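Local coordinates for protein pullulanase (Klebsiella oxytoca, PDB 2YOC) that hydrolyses the alpha-1,6-glucosidic links of pullulan and related branched alpha-glucans and is a substrate of a type 2 secretion system, at residues 298-303 with 347-352; 351-356 with 612-617; 360-365 with 608-613. All blocks are in the same frame, centred on the assembly; numbering follows the deposited sequence.

Contact 1 (298-303 with 347-352)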
loop_
_atom_site.group_PDB
_atom_site.type_symbol
_atom_site.label_atom_id
_atom_site.label_comp_id
_atom_site.label_asym_id
_atom_site.label_seq_id
_atom_site.Cartn_x
_atom_site.Cartn_y
_atom_site.Cartn_z
ATOM N N VAL B 298 -49.359 31.710 -4.553
ATOM C CA VAL B 298 -47.941 31.987 -4.775
ATOM C C VAL B 298 -47.240 32.340 -3.444
ATOM O O VAL B 298 -47.753 33.166 -2.678
ATOM C CB VAL B 298 -47.700 33.027 -5.926
ATOM C CG1 VAL B 298 -48.357 34.363 -5.636
ATOM C CG2 VAL B 298 -46.218 33.200 -6.236
ATOM N N TRP B 299 -46.093 31.714 -3.170
ATOM C CA TRP B 299 -45.290 32.074 -2.004
ATOM C C TRP B 299 -44.414 33.237 -2.461
ATOM O O TRP B 299 -43.689 33.106 -3.459
ATOM C CB TRP B 299 -44.377 30.922 -1.540
ATOM C CG TRP B 299 -43.673 31.184 -0.239
ATOM C CD1 TRP B 299 -44.253 31.445 0.970
ATOM C CD2 TRP B 299 -42.258 31.185 -0.015
ATOM N NE1 TRP B 299 -43.285 31.618 1.933
ATOM C CE2 TRP B 299 -42.049 31.468 1.357
ATOM C CE3 TRP B 299 -41.132 31.012 -0.851
ATOM C CZ2 TRP B 299 -40.764 31.556 1.920
ATOM C CZ3 TRP B 299 -39.856 31.086 -0.292
ATOM C CH2 TRP B 299 -39.683 31.344 1.080
ATOM N N ALA B 300 -44.518 34.376 -1.754
ATOM C CA ALA B 300 -43.784 35.617 -2.006
ATOM C C ALA B 300 -43.742 36.385 -0.661
ATOM O O ALA B 300 -44.478 37.354 -0.490
ATOM C CB ALA B 300 -44.481 36.419 -3.096
ATOM N N PRO B 301 -42.962 35.896 0.349
ATOM C CA PRO B 301 -42.983 36.539 1.677
ATOM C C PRO B 301 -42.448 37.967 1.755
ATOM O O PRO B 301 -42.722 38.667 2.740
ATOM C CB PRO B 301 -42.206 35.555 2.550
ATOM C CG PRO B 301 -41.266 34.894 1.605
ATOM C CD PRO B 301 -42.042 34.730 0.343
ATOM N N THR B 302 -41.731 38.420 0.721
ATOM C CA THR B 302 -41.212 39.781 0.717
ATOM C C THR B 302 -42.041 40.752 -0.111
ATOM O O THR B 302 -41.913 41.965 0.090
ATOM C CB THR B 302 -39.740 39.810 0.329
ATOM O OG1 THR B 302 -39.581 39.534 -1.069
ATOM C CG2 THR B 302 -38.906 38.895 1.194
ATOM N N ALA B 303 -42.843 40.232 -1.063
ATOM C CA ALA B 303 -43.642 41.040 -1.973
ATOM C C ALA B 303 -44.509 42.007 -1.215
ATOM O O ALA B 303 -45.072 41.647 -0.175
ATOM C CB ALA B 303 -44.495 40.173 -2.877
ATOM N N TYR B 347 -48.736 36.623 -12.442
ATOM C CA TYR B 347 -48.831 37.327 -11.168
ATOM C C TYR B 347 -48.160 38.648 -11.352
ATOM O O TYR B 347 -47.022 38.679 -11.812
ATOM C CB TYR B 347 -48.118 36.560 -10.031
ATOM C CG TYR B 347 -48.744 35.222 -9.731
ATOM C CD1 TYR B 347 -50.071 35.128 -9.329
ATOM C CD2 TYR B 347 -48.025 34.041 -9.897
ATOM C CE1 TYR B 347 -50.667 33.897 -9.089
ATOM C CE2 TYR B 347 -48.609 32.800 -9.651
ATOM C CZ TYR B 347 -49.926 32.736 -9.227
ATOM O OH TYR B 347 -50.527 31.534 -8.964
ATOM N N ALA B 348 -48.856 39.742 -11.020
ATOM C CA ALA B 348 -48.283 41.080 -11.096
ATOM C C ALA B 348 -47.658 41.370 -9.729
ATOM O O ALA B 348 -48.372 41.511 -8.720
ATOM C CB ALA B 348 -49.349 42.092 -11.420
HETATM N N MSE B 349 -46.305 41.361 -9.691
HETATM C CA MSE B 349 -45.522 41.556 -8.484
HETATM C C MSE B 349 -45.201 43.021 -8.215
HETATM O O MSE B 349 -45.070 43.832 -9.138
HETATM C CB MSE B 349 -44.185 40.837 -8.623
HETATM C CG MSE B 349 -44.285 39.382 -9.040
HETATM SE SE MSE B 349 -45.107 38.255 -7.698
HETATM C CE MSE B 349 -43.908 38.687 -6.139
ATOM N N THR B 350 -45.027 43.330 -6.927
ATOM C CA THR B 350 -44.527 44.587 -6.388
ATOM C C THR B 350 -43.574 44.092 -5.309
ATOM O O THR B 350 -44.025 43.657 -4.240
ATOM C CB THR B 350 -45.613 45.490 -5.884
ATOM O OG1 THR B 350 -46.453 45.813 -6.986
ATOM C CG2 THR B 350 -45.052 46.740 -5.294
ATOM N N VAL B 351 -42.266 44.059 -5.637
ATOM C CA VAL B 351 -41.278 43.472 -4.760
ATOM C C VAL B 351 -39.880 44.114 -4.865
ATOM O O VAL B 351 -39.410 44.430 -5.953
ATOM C CB VAL B 351 -41.272 41.925 -4.982
ATOM C CG1 VAL B 351 -40.998 41.554 -6.445
ATOM C CG2 VAL B 351 -40.349 41.192 -4.010
ATOM N N TYR B 352 -39.210 44.257 -3.724
ATOM C CA TYR B 352 -37.873 44.775 -3.684
ATOM C C TYR B 352 -36.891 43.681 -4.141
ATOM O O TYR B 352 -36.874 42.587 -3.568
ATOM C CB TYR B 352 -37.533 45.272 -2.264
ATOM C CG TYR B 352 -36.049 45.482 -2.061
ATOM C CD1 TYR B 352 -35.402 46.588 -2.600
ATOM C CD2 TYR B 352 -35.274 44.533 -1.402
ATOM C CE1 TYR B 352 -34.032 46.779 -2.431
ATOM C CE2 TYR B 352 -33.897 44.700 -1.247
ATOM C CZ TYR B 352 -33.276 45.825 -1.764
ATOM O OH TYR B 352 -31.911 45.979 -1.611
HETATM O O HOH W 1 -40.896 44.172 -1.594
#
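Met349, modelled as selenomethionine, reaches out of strand 344-353 to two alanines of the turn that follows strand 293-299. Its CB lies by CE1 and CD1 of Tyr362 and its CG by CG2 of Val364, both on the adjoining strand, and the side chain also touches Val306. The torsions chi2 (-67°) and chi3 (-55°) bend the chain on both sides of CG, and SE carries the terminal methyl across to the turn. There CE of Met349 meets CB of Ala303 at 3.6 Å and CB of Ala300 at 3.8 Å, so one methyl is shared between two small side chains. Further along, CG2 of Val351 lies against the CA of Ala303 at 3.9 Å and also against the OG1 of Thr302.

At the opposite end of the contact Val298 packs on the ring of Tyr347. Its CG1 stands 4.0 Å from the ring centroid of Tyr347, practically on the ring normal, a CH-pi contact over the face, while CB of Val298 covers the CE2 side of the same ring. The hydroxyl of Tyr347 is held by Asp366.

The one polar bridge is a water that donates to O of Thr302 at 3.0 Å and accepts from N of Tyr352 at 2.7 Å. Both segments belong to the carbohydrate-binding module 48, and strands 293-299 and 344-353 are not paired with each other in its curled antiparallel sheet. Methyl groups and one aromatic face join them, consistent with shape fit of apolar groups as the main cohesion, with water at the Thr302-Tyr352 end.

Contact 2 (351-356 with 612-617); sequences VYHPQS and VPWYYQ
Pro613 packs against Val351, His353 and Pro354, and the contact it makes is mainly one of CH groups with rings. Two CH-pi contacts dominate. CB of Pro613 sits 3.5 Å from the centroid of the His353 imidazole, 5° off its normal, and CB of Pro354 lies 3.4 Å from the centroid of the six-membered ring of Trp614, again over a face. CG of His353 is anti to its backbone N (chi1 -157°), which brings the imidazole face to Pro613. The aromatic pair is an offset edge-to-face one: the His353 edge is turned to the five-membered ring of Trp614, with the planes at 84°.

Purely aliphatic packing joins the two prolines, CD of Pro354 to CB of Pro613 at 3.6 Å, and CG2 of Val351 touches CD of Pro613 at 4.0 Å.

Hydrogen bonds fix the imidazole rather than bridge the segments. N of Gln355 donates to ND1 of His353 at 3.2 Å, close to the ring plane, and NE2 of His353 makes a weak hydrogen bond to OD2 of Asp609. OD1 of the same aspartate takes the N-H of Trp614.

Proline-aromatic packing here joins the end of strand 344-353 and its turn, in the carbohydrate-binding module 48, to the loop after helix 608-611, between the third and fourth strands of the glycosyl hydrolase (beta/alpha)8 barrel.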
loop_
_atom_site.group_PDB
_atom_site.type_symbol
_atom_site.label_atom_id
_atom_site.label_comp_id
_atom_site.label_asym_id
_atom_site.label_seq_id
_atom_site.Cartn_x
_atom_site.Cartn_y
_atom_site.Cartn_z
ATOM N N VAL B 351 -42.266 44.059 -5.637
ATOM C CA VAL B 351 -41.278 43.472 -4.760
ATOM C C VAL B 351 -39.880 44.114 -4.865
ATOM O O VAL B 351 -39.410 44.430 -5.953
ATOM C CB VAL B 351 -41.272 41.925 -4.982
ATOM C CG1 VAL B 351 -40.998 41.554 -6.445
ATOM C CG2 VAL B 351 -40.349 41.192 -4.010
ATOM N N TYR B 352 -39.210 44.257 -3.724
ATOM C CA TYR B 352 -37.873 44.775 -3.684
ATOM C C TYR B 352 -36.891 43.681 -4.141
ATOM O O TYR B 352 -36.874 42.587 -3.568
ATOM C CB TYR B 352 -37.533 45.272 -2.264
ATOM C CG TYR B 352 -36.049 45.482 -2.061
ATOM C CD1 TYR B 352 -35.402 46.588 -2.600
ATOM C CD2 TYR B 352 -35.274 44.533 -1.402
ATOM C CE1 TYR B 352 -34.032 46.779 -2.431
ATOM C CE2 TYR B 352 -33.897 44.700 -1.247
ATOM C CZ TYR B 352 -33.276 45.825 -1.764
ATOM O OH TYR B 352 -31.911 45.979 -1.611
ATOM N N HIS B 353 -36.066 43.981 -5.164
ATOM C CA HIS B 353 -35.045 43.047 -5.647
ATOM C C HIS B 353 -33.690 43.574 -5.214
ATOM O O HIS B 353 -33.301 44.653 -5.661
ATOM C CB HIS B 353 -35.078 42.888 -7.178
ATOM C CG HIS B 353 -34.481 41.599 -7.622
ATOM N ND1 HIS B 353 -33.202 41.225 -7.233
ATOM C CD2 HIS B 353 -35.028 40.597 -8.340
ATOM C CE1 HIS B 353 -33.010 40.017 -7.740
ATOM N NE2 HIS B 353 -34.076 39.600 -8.424
ATOM N N PRO B 354 -32.926 42.829 -4.385
ATOM C CA PRO B 354 -31.621 43.341 -3.936
ATOM C C PRO B 354 -30.557 43.535 -5.017
ATOM O O PRO B 354 -29.643 44.334 -4.806
ATOM C CB PRO B 354 -31.197 42.343 -2.863
ATOM C CG PRO B 354 -32.452 41.608 -2.483
ATOM C CD PRO B 354 -33.223 41.533 -3.753
ATOM N N GLN B 355 -30.696 42.860 -6.176
ATOM C CA GLN B 355 -29.773 43.020 -7.302
ATOM C C GLN B 355 -29.860 44.434 -7.900
ATOM O O GLN B 355 -28.825 45.014 -8.231
ATOM C CB GLN B 355 -30.026 41.980 -8.394
ATOM C CG GLN B 355 -28.852 41.826 -9.344
ATOM C CD GLN B 355 -29.144 40.835 -10.425
ATOM O OE1 GLN B 355 -29.530 39.687 -10.161
ATOM N NE2 GLN B 355 -28.914 41.235 -11.667
ATOM N N SER B 356 -31.088 44.970 -8.045
ATOM C CA SER B 356 -31.367 46.290 -8.596
ATOM C C SER B 356 -31.555 47.348 -7.485
ATOM O O SER B 356 -31.611 48.558 -7.761
ATOM C CB SER B 356 -32.610 46.222 -9.476
ATOM O OG SER B 356 -33.733 45.798 -8.722
ATOM N N VAL B 612 -39.332 35.535 -5.490
ATOM C CA VAL B 612 -38.700 35.599 -4.160
ATOM C C VAL B 612 -37.205 35.855 -4.401
ATOM O O VAL B 612 -36.401 34.894 -4.389
ATOM C CB VAL B 612 -38.987 34.419 -3.152
ATOM C CG1 VAL B 612 -38.548 34.794 -1.732
ATOM C CG2 VAL B 612 -40.458 34.005 -3.147
ATOM N N PRO B 613 -36.827 37.148 -4.685
ATOM C CA PRO B 613 -35.416 37.467 -4.954
ATOM C C PRO B 613 -34.485 37.033 -3.849
ATOM O O PRO B 613 -34.828 37.116 -2.666
ATOM C CB PRO B 613 -35.419 38.975 -5.108
ATOM C CG PRO B 613 -36.786 39.312 -5.534
ATOM C CD PRO B 613 -37.654 38.370 -4.769
ATOM N N TRP B 614 -33.328 36.491 -4.260
ATOM C CA TRP B 614 -32.245 36.018 -3.394
ATOM C C TRP B 614 -32.582 34.818 -2.517
ATOM O O TRP B 614 -31.810 34.466 -1.615
ATOM C CB TRP B 614 -31.583 37.183 -2.642
ATOM C CG TRP B 614 -30.704 38.034 -3.514
ATOM C CD1 TRP B 614 -30.609 37.998 -4.878
ATOM C CD2 TRP B 614 -29.733 38.993 -3.070
ATOM N NE1 TRP B 614 -29.643 38.874 -5.312
ATOM C CE2 TRP B 614 -29.094 39.507 -4.225
ATOM C CE3 TRP B 614 -29.354 39.491 -1.800
ATOM C CZ2 TRP B 614 -28.115 40.499 -4.155
ATOM C CZ3 TRP B 614 -28.364 40.460 -1.729
ATOM C CH2 TRP B 614 -27.759 40.958 -2.895
ATOM N N TYR B 615 -33.688 34.125 -2.840
ATOM C CA TYR B 615 -34.062 32.946 -2.071
ATOM C C TYR B 615 -33.731 31.663 -2.783
ATOM O O TYR B 615 -33.032 30.820 -2.215
ATOM C CB TYR B 615 -35.545 32.955 -1.681
ATOM C CG TYR B 615 -35.959 31.680 -0.967
ATOM C CD1 TYR B 615 -35.858 31.572 0.422
ATOM C CD2 TYR B 615 -36.430 30.572 -1.684
ATOM C CE1 TYR B 615 -36.208 30.393 1.081
ATOM C CE2 TYR B 615 -36.749 29.382 -1.042
ATOM C CZ TYR B 615 -36.657 29.306 0.344
ATOM O OH TYR B 615 -36.973 28.138 0.983
ATOM N N TYR B 616 -34.324 31.468 -3.981
ATOM C CA TYR B 616 -34.195 30.227 -4.731
ATOM C C TYR B 616 -32.797 29.952 -5.287
ATOM O O TYR B 616 -32.438 28.794 -5.508
ATOM C CB TYR B 616 -35.284 30.118 -5.819
ATOM C CG TYR B 616 -36.714 30.140 -5.321
ATOM C CD1 TYR B 616 -37.320 28.991 -4.831
ATOM C CD2 TYR B 616 -37.500 31.274 -5.463
ATOM C CE1 TYR B 616 -38.653 28.991 -4.425
ATOM C CE2 TYR B 616 -38.842 31.274 -5.102
ATOM C CZ TYR B 616 -39.414 30.133 -4.566
ATOM O OH TYR B 616 -40.745 30.137 -4.217
ATOM N N GLN B 617 -32.007 30.999 -5.497
ATOM C CA GLN B 617 -30.667 30.877 -6.050
ATOM C C GLN B 617 -29.606 30.788 -4.962
ATOM O O GLN B 617 -29.764 31.410 -3.898
ATOM C CB GLN B 617 -30.375 32.093 -6.941
ATOM C CG GLN B 617 -31.486 32.461 -7.947
ATOM C CD GLN B 617 -31.659 31.466 -9.080
ATOM O OE1 GLN B 617 -30.829 30.573 -9.304
ATOM N NE2 GLN B 617 -32.732 31.618 -9.852
#

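Contact 3 (360-365 with 608-613)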
loop_
_atom_site.group_PDB
_atom_site.type_symbol
_atom_site.label_atom_id
_atom_site.label_comp_id
_atom_site.label_asym_id
_atom_site.label_seq_id
_atom_site.Cartn_x
_atom_site.Cartn_y
_atom_site.Cartn_z
ATOM N N GLU B 360 -39.379 46.537 -7.620
ATOM C CA GLU B 360 -39.697 46.129 -8.972
ATOM C C GLU B 360 -41.167 45.894 -9.154
ATOM O O GLU B 360 -41.855 45.414 -8.251
ATOM C CB GLU B 360 -38.918 44.846 -9.324
ATOM C CG GLU B 360 -37.418 45.046 -9.486
ATOM C CD GLU B 360 -36.952 45.804 -10.722
ATOM O OE1 GLU B 360 -37.696 45.875 -11.732
ATOM O OE2 GLU B 360 -35.801 46.297 -10.688
ATOM N N GLN B 361 -41.646 46.239 -10.334
ATOM C CA GLN B 361 -43.014 45.975 -10.706
ATOM C C GLN B 361 -43.024 45.291 -12.058
ATOM O O GLN B 361 -42.619 45.900 -13.063
ATOM C CB GLN B 361 -43.883 47.209 -10.642
ATOM C CG GLN B 361 -44.539 47.331 -9.290
ATOM C CD GLN B 361 -45.482 48.499 -9.237
ATOM O OE1 GLN B 361 -45.086 49.666 -9.256
ATOM N NE2 GLN B 361 -46.759 48.203 -9.141
ATOM N N TYR B 362 -43.385 43.974 -12.049
ATOM C CA TYR B 362 -43.445 43.123 -13.231
ATOM C C TYR B 362 -44.490 42.006 -13.126
ATOM O O TYR B 362 -44.907 41.633 -12.024
ATOM C CB TYR B 362 -42.059 42.531 -13.582
ATOM C CG TYR B 362 -41.166 42.114 -12.423
ATOM C CD1 TYR B 362 -41.665 41.364 -11.362
ATOM C CD2 TYR B 362 -39.797 42.368 -12.447
ATOM C CE1 TYR B 362 -40.844 40.956 -10.315
ATOM C CE2 TYR B 362 -38.971 41.981 -11.396
ATOM C CZ TYR B 362 -39.503 41.286 -10.328
ATOM O OH TYR B 362 -38.690 40.868 -9.310
ATOM N N GLU B 363 -44.896 41.468 -14.279
ATOM C CA GLU B 363 -45.793 40.331 -14.356
ATOM C C GLU B 363 -44.924 39.136 -14.661
ATOM O O GLU B 363 -44.127 39.169 -15.600
ATOM C CB GLU B 363 -46.843 40.516 -15.431
ATOM C CG GLU B 363 -47.937 41.475 -15.020
ATOM C CD GLU B 363 -49.048 41.530 -16.038
ATOM O OE1 GLU B 363 -49.314 40.484 -16.676
ATOM O OE2 GLU B 363 -49.632 42.623 -16.224
ATOM N N VAL B 364 -45.040 38.103 -13.807
ATOM C CA VAL B 364 -44.241 36.874 -13.834
ATOM C C VAL B 364 -45.175 35.677 -14.015
ATOM O O VAL B 364 -46.300 35.705 -13.528
ATOM C CB VAL B 364 -43.422 36.754 -12.502
ATOM C CG1 VAL B 364 -42.350 35.661 -12.573
ATOM C CG2 VAL B 364 -42.774 38.078 -12.127
ATOM N N THR B 365 -44.689 34.619 -14.682
ATOM C CA THR B 365 -45.425 33.362 -14.842
ATOM C C THR B 365 -45.322 32.565 -13.525
ATOM O O THR B 365 -44.482 32.884 -12.680
ATOM C CB THR B 365 -44.922 32.565 -16.063
ATOM O OG1 THR B 365 -43.489 32.578 -16.118
ATOM C CG2 THR B 365 -45.509 33.068 -17.357
ATOM N N LEU B 608 -38.361 32.307 -10.844
ATOM C CA LEU B 608 -38.146 32.151 -9.403
ATOM C C LEU B 608 -37.470 33.348 -8.722
ATOM O O LEU B 608 -37.898 33.744 -7.634
ATOM C CB LEU B 608 -37.381 30.851 -9.095
ATOM C CG LEU B 608 -38.145 29.571 -9.330
ATOM C CD1 LEU B 608 -37.225 28.398 -9.314
ATOM C CD2 LEU B 608 -39.287 29.422 -8.323
ATOM N N ASP B 609 -36.422 33.924 -9.353
ATOM C CA ASP B 609 -35.733 35.061 -8.748
ATOM C C ASP B 609 -36.489 36.401 -8.885
ATOM O O ASP B 609 -36.133 37.382 -8.226
ATOM C CB ASP B 609 -34.265 35.148 -9.184
ATOM C CG ASP B 609 -33.403 35.954 -8.218
ATOM O OD1 ASP B 609 -33.409 35.633 -6.992
ATOM O OD2 ASP B 609 -32.764 36.943 -8.672
ATOM N N LYS B 610 -37.543 36.440 -9.712
ATOM C CA LYS B 610 -38.361 37.634 -9.822
ATOM C C LYS B 610 -39.415 37.613 -8.704
ATOM O O LYS B 610 -39.795 38.680 -8.216
ATOM C CB LYS B 610 -39.048 37.726 -11.187
ATOM C CG LYS B 610 -38.160 38.191 -12.328
ATOM C CD LYS B 610 -39.067 38.650 -13.437
ATOM C CE LYS B 610 -38.361 38.928 -14.735
ATOM N NZ LYS B 610 -38.631 37.853 -15.726
ATOM N N ILE B 611 -39.873 36.389 -8.288
ATOM C CA ILE B 611 -40.905 36.201 -7.248
ATOM C C ILE B 611 -40.371 36.309 -5.819
ATOM O O ILE B 611 -40.929 37.060 -5.009
ATOM C CB ILE B 611 -41.816 34.965 -7.482
ATOM C CG1 ILE B 611 -42.361 34.956 -8.916
ATOM C CG2 ILE B 611 -42.968 34.972 -6.509
ATOM C CD1 ILE B 611 -42.832 33.631 -9.404
ATOM N N VAL B 612 -39.332 35.535 -5.490
ATOM C CA VAL B 612 -38.700 35.599 -4.160
ATOM C C VAL B 612 -37.205 35.855 -4.401
ATOM O O VAL B 612 -36.401 34.894 -4.389
ATOM C CB VAL B 612 -38.987 34.419 -3.152
ATOM C CG1 VAL B 612 -38.548 34.794 -1.732
ATOM C CG2 VAL B 612 -40.458 34.005 -3.147
ATOM N N PRO B 613 -36.827 37.148 -4.685
ATOM C CA PRO B 613 -35.416 37.467 -4.954
ATOM C C PRO B 613 -34.485 37.033 -3.849
ATOM O O PRO B 613 -34.828 37.116 -2.666
ATOM C CB PRO B 613 -35.419 38.975 -5.108
ATOM C CG PRO B 613 -36.786 39.312 -5.534
ATOM C CD PRO B 613 -37.654 38.370 -4.769
#
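The side chain of Lys610 crosses the face of the Tyr362 ring, and the tyrosine hydroxyl bonds to the backbone O of the same lysine. In Tyr362 a chi1 of 38° puts CG between the backbone N and the carbonyl carbon, and from there the ring extends to the short helix 608-611. The OH of Tyr362 donates to O of Lys610 at 2.7 Å. It meets this oxygen in the carbonyl plane, on a lone pair, with a C=O...donor angle of 115°.

Lys610 has CG anti to its carbonyl carbon (chi1 -78°), and the chain stays extended through chi2 and chi3. Its methylenes therefore run across the tyrosine: CB lies near CZ, CG near CZ and CE2, and CD of Lys610 stands 3.9 Å from the ring centroid of Tyr362 in a CH-pi contact over the face. A bend at chi4 then turns the ammonium away from the strand, where NZ of Lys610 is bonded to the carbonyl oxygens of Asp603 and Ser606. Aliphatic stem and charged end are thus used separately.

Val364 splits its two methyls between neighbouring helix residues. CG1 of Val364, anti to the backbone N, packs on CG1 of Ile611 at 3.7 Å, and CG2 of Val364 rests on CB of Lys610 at 3.9 Å. The tip of Ile611, CD1, goes on to O of Thr365 at 3.7 Å.

Strand 358-364 pairs with strand 344-353, whose Met349 and Val351 also touch Tyr362. On the helix side, Ile611 packs on Val298 of strand 293-299 and Leu608 on helix 640-655, so helix 608-611 lies between the sheet of the carbohydrate-binding module 48 and that longer helix.

From the N terminus, strand 293-299 and its turn come first, and contact 1 closes a loop of about 45 residues when strand 344-353 returns to them. Contact 2 begins at the end of that strand, sharing Val351 and Tyr352 with contact 1, and contact 3 begins on the next strand, 358-364. Both then span more than 240 residues, through the first three barrel strands, to end on 608-617, sharing Val612 and Pro613. Contact 3 opens after contact 2 and ends slightly earlier, so it nests inside contact 2; contact 1 closes before contact 3 opens. Contact 1 ties the sheet to itself; contacts 2 and 3 tie it to the connection between the third and fourth barrel strands.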